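Local atomic coordinates of probable porin (Pseudomonas aeruginosa, PDB entry 4FT6), a protein that probably forms a beta-barrel channel of the OprD porin family that lets small solutes cross the outer membrane. Residues Ser158-Arg162 and Tyr281-Thr285. Numbering follows the deposited sequence.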
ATOM      1  N   SER A 158       4.505 -15.015   7.833  1.00 56.87           N
ATOM      2  CA  SER A 158       3.104 -15.058   7.472  1.00 58.37           C
ATOM      3  C   SER A 158       2.531 -13.649   7.359  1.00 59.10           C
ATOM      4  O   SER A 158       3.155 -12.668   7.782  1.00 62.07           O
ATOM      5  CB  SER A 158       2.336 -15.778   8.549  1.00 56.35           C
ATOM      6  OG  SER A 158       2.217 -14.894   9.641  1.00 56.70           O
ATOM      7  N   LEU A 159       1.334 -13.559   6.789  1.00 52.37           N
ATOM      8  CA  LEU A 159       0.630 -12.289   6.702  1.00 55.24           C
ATOM      9  C   LEU A 159      -0.811 -12.458   7.163  1.00 57.17           C
ATOM     10  O   LEU A 159      -1.321 -13.578   7.236  1.00 57.07           O
ATOM     11  CB  LEU A 159       0.663 -11.757   5.270  1.00 57.02           C
ATOM     12  CG  LEU A 159       0.051 -12.613   4.148  1.00 61.52           C
ATOM     13  CD1 LEU A 159      -1.485 -12.587   4.115  1.00 57.28           C
ATOM     14  CD2 LEU A 159       0.602 -12.155   2.794  1.00 53.86           C
ATOM     15  N   SER A 160      -1.474 -11.346   7.445  1.00 56.24           N
ATOM     16  CA  SER A 160      -2.913 -11.350   7.658  1.00 61.92           C
ATOM     17  C   SER A 160      -3.517 -10.323   6.711  1.00 61.07           C
ATOM     18  O   SER A 160      -3.188  -9.130   6.794  1.00 66.07           O
ATOM     19  CB  SER A 160      -3.263 -10.993   9.107  1.00 63.69           C
ATOM     20  OG  SER A 160      -4.676 -10.962   9.284  1.00 64.11           O
ATOM     21  N   GLN A 161      -4.376 -10.774   5.800  1.00 55.11           N
ATOM     22  CA  GLN A 161      -4.982  -9.860   4.827  1.00 58.04           C
ATOM     23  C   GLN A 161      -5.902  -8.831   5.492  1.00 65.44           C
ATOM     24  O   GLN A 161      -6.367  -9.023   6.626  1.00 60.81           O
ATOM     25  CB  GLN A 161      -5.743 -10.632   3.731  1.00 45.25           C
ATOM     26  CG  GLN A 161      -4.905 -11.651   2.943  1.00 44.64           C
ATOM     27  CD  GLN A 161      -3.782 -11.007   2.093  1.00 59.50           C
ATOM     28  OE1 GLN A 161      -3.473  -9.814   2.226  1.00 55.84           O
ATOM     29  NE2 GLN A 161      -3.167 -11.812   1.223  1.00 58.64           N
ATOM     30  N   ARG A 162      -6.157  -7.742   4.775  1.00 64.95           N
ATOM     31  CA  ARG A 162      -6.931  -6.628   5.311  1.00 64.20           C
ATOM     32  C   ARG A 162      -8.335  -7.016   5.800  1.00 62.57           C
ATOM     33  O   ARG A 162      -8.841  -6.434   6.768  1.00 63.38           O
ATOM     34  CB  ARG A 162      -7.027  -5.537   4.255  1.00 60.28           C
ATOM     35  CG  ARG A 162      -7.746  -5.993   2.997  1.00 60.96           C
ATOM     36  CD  ARG A 162      -7.388  -5.114   1.863  1.00 56.53           C
ATOM     37  NE  ARG A 162      -7.981  -5.585   0.623  1.00 63.86           N
ATOM     38  CZ  ARG A 162      -7.923  -4.909  -0.513  1.00 54.00           C
ATOM     39  NH1 ARG A 162      -7.307  -3.744  -0.530  1.00 45.95           N
ATOM     40  NH2 ARG A 162      -8.494  -5.389  -1.606  1.00 50.40           N
ATOM     41  N   TYR A 281       4.754  -9.806  -6.843  1.00 50.67           N
ATOM     42  CA  TYR A 281       4.782  -9.234  -5.498  1.00 49.82           C
ATOM     43  C   TYR A 281       4.007 -10.102  -4.521  1.00 53.74           C
ATOM     44  O   TYR A 281       3.392 -11.115  -4.903  1.00 55.54           O
ATOM     45  CB  TYR A 281       4.271  -7.780  -5.499  1.00 46.96           C
ATOM     46  CG  TYR A 281       2.924  -7.552  -6.172  1.00 50.51           C
ATOM     47  CD1 TYR A 281       2.788  -7.556  -7.559  1.00 57.27           C
ATOM     48  CD2 TYR A 281       1.795  -7.279  -5.419  1.00 57.86           C
ATOM     49  CE1 TYR A 281       1.537  -7.319  -8.168  1.00 61.48           C
ATOM     50  CE2 TYR A 281       0.557  -7.045  -6.011  1.00 61.31           C
ATOM     51  CZ  TYR A 281       0.428  -7.065  -7.376  1.00 65.97           C
ATOM     52  OH  TYR A 281      -0.809  -6.822  -7.928  1.00 65.94           O
ATOM     53  N   ILE A 282       4.017  -9.719  -3.254  1.00 47.45           N
ATOM     54  CA  ILE A 282       3.389 -10.592  -2.276  1.00 57.56           C
ATOM     55  C   ILE A 282       1.868 -10.406  -2.241  1.00 60.28           C
ATOM     56  O   ILE A 282       1.353  -9.291  -2.408  1.00 60.07           O
ATOM     57  CB  ILE A 282       4.119 -10.514  -0.922  1.00 56.79           C
ATOM     58  CG1 ILE A 282       5.398 -11.334  -1.049  1.00 53.51           C
ATOM     59  CG2 ILE A 282       3.282 -11.067   0.212  1.00 49.55           C
ATOM     60  CD1 ILE A 282       6.393 -10.942  -0.081  1.00 65.23           C
ATOM     61  N   ALA A 283       1.152 -11.517  -2.107  1.00 57.24           N
ATOM     62  CA  ALA A 283      -0.314 -11.512  -2.196  1.00 62.12           C
ATOM     63  C   ALA A 283      -0.941 -10.417  -1.329  1.00 64.02           C
ATOM     64  O   ALA A 283      -0.678 -10.350  -0.126  1.00 57.63           O
ATOM     65  CB  ALA A 283      -0.877 -12.879  -1.799  1.00 56.92           C
ATOM     66  N   GLY A 284      -1.759  -9.561  -1.941  1.00 58.89           N
ATOM     67  CA  GLY A 284      -2.553  -8.594  -1.193  1.00 46.96           C
ATOM     68  C   GLY A 284      -1.797  -7.318  -0.888  1.00 51.03           C
ATOM     69  O   GLY A 284      -2.342  -6.356  -0.338  1.00 57.61           O
ATOM     70  N   THR A 285      -0.529  -7.300  -1.256  1.00 58.51           N
ATOM     71  CA  THR A 285       0.346  -6.199  -0.892  1.00 59.81           C
ATOM     72  C   THR A 285       0.203  -5.064  -1.903  1.00 63.46           C
ATOM     73  O   THR A 285      -0.333  -5.265  -3.003  1.00 62.29           O
ATOM     74  CB  THR A 285       1.802  -6.700  -0.845  1.00 62.18           C
ATOM     75  OG1 THR A 285       2.550  -5.972   0.132  1.00 79.38           O
ATOM     76  CG2 THR A 285       2.460  -6.603  -2.208  1.00 48.46           C
TER
HETATM   77  O   HOH W   1      -4.335  -7.135   2.317  1.00 62.22           O
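Q161 reaches across to the turn at A283 and G284 with its side-chain amide, and NE2 donates a hydrogen bond to A283 O at 3.2 Å. The bond is nearly straight at the hydrogen (164°), and the oxygen lies close to the plane of the Q161 amide. Seen from the acceptor, however, the nitrogen stands above the carbonyl plane of A283, with a C=O...N angle of 103°, so the amide rests over the peptide rather than meeting a lone pair. The bend at chi2 (-65°) folds the glutamine chain toward the turn, where OE1 comes to 3.7 Å from the bare CA of G284. Glycine suits this place because its phi is positive, as the third position of the type II turn I282–T285 favours. The turn is closed by T285 N donating to I282 O at 3.0 Å. Beside the hydrogen bond, L159 CD2 comes to 3.7 Å from A283 O and 3.9 Å from I282 CG2, the two side chains sliding past each other. Their methyls suit this buried side, where F136 packs against both.

Glutamine offers a donor and an acceptor on one flat group: while NE2 serves the turn, OE1 accepts from Q134 NE2. A water is a second donor to Q161 OE1, at 2.8 Å, and bridges to R162 N and, weakly, to G284 O. The amide is thus held at both ends and its rotation limited. Backbone bonds of Y281 with D173 and A283 with S171, and G284 N donating to D173 OD2, tie the turn to the loop after strand 168-169, while T285 OG1 bonds L125 O. The end of barrel strand 149-160 thus meets the long loop between strands 264-274 and 304-313, consistent with the inward-folded extracellular loops that narrow the pore in OprD-family porins.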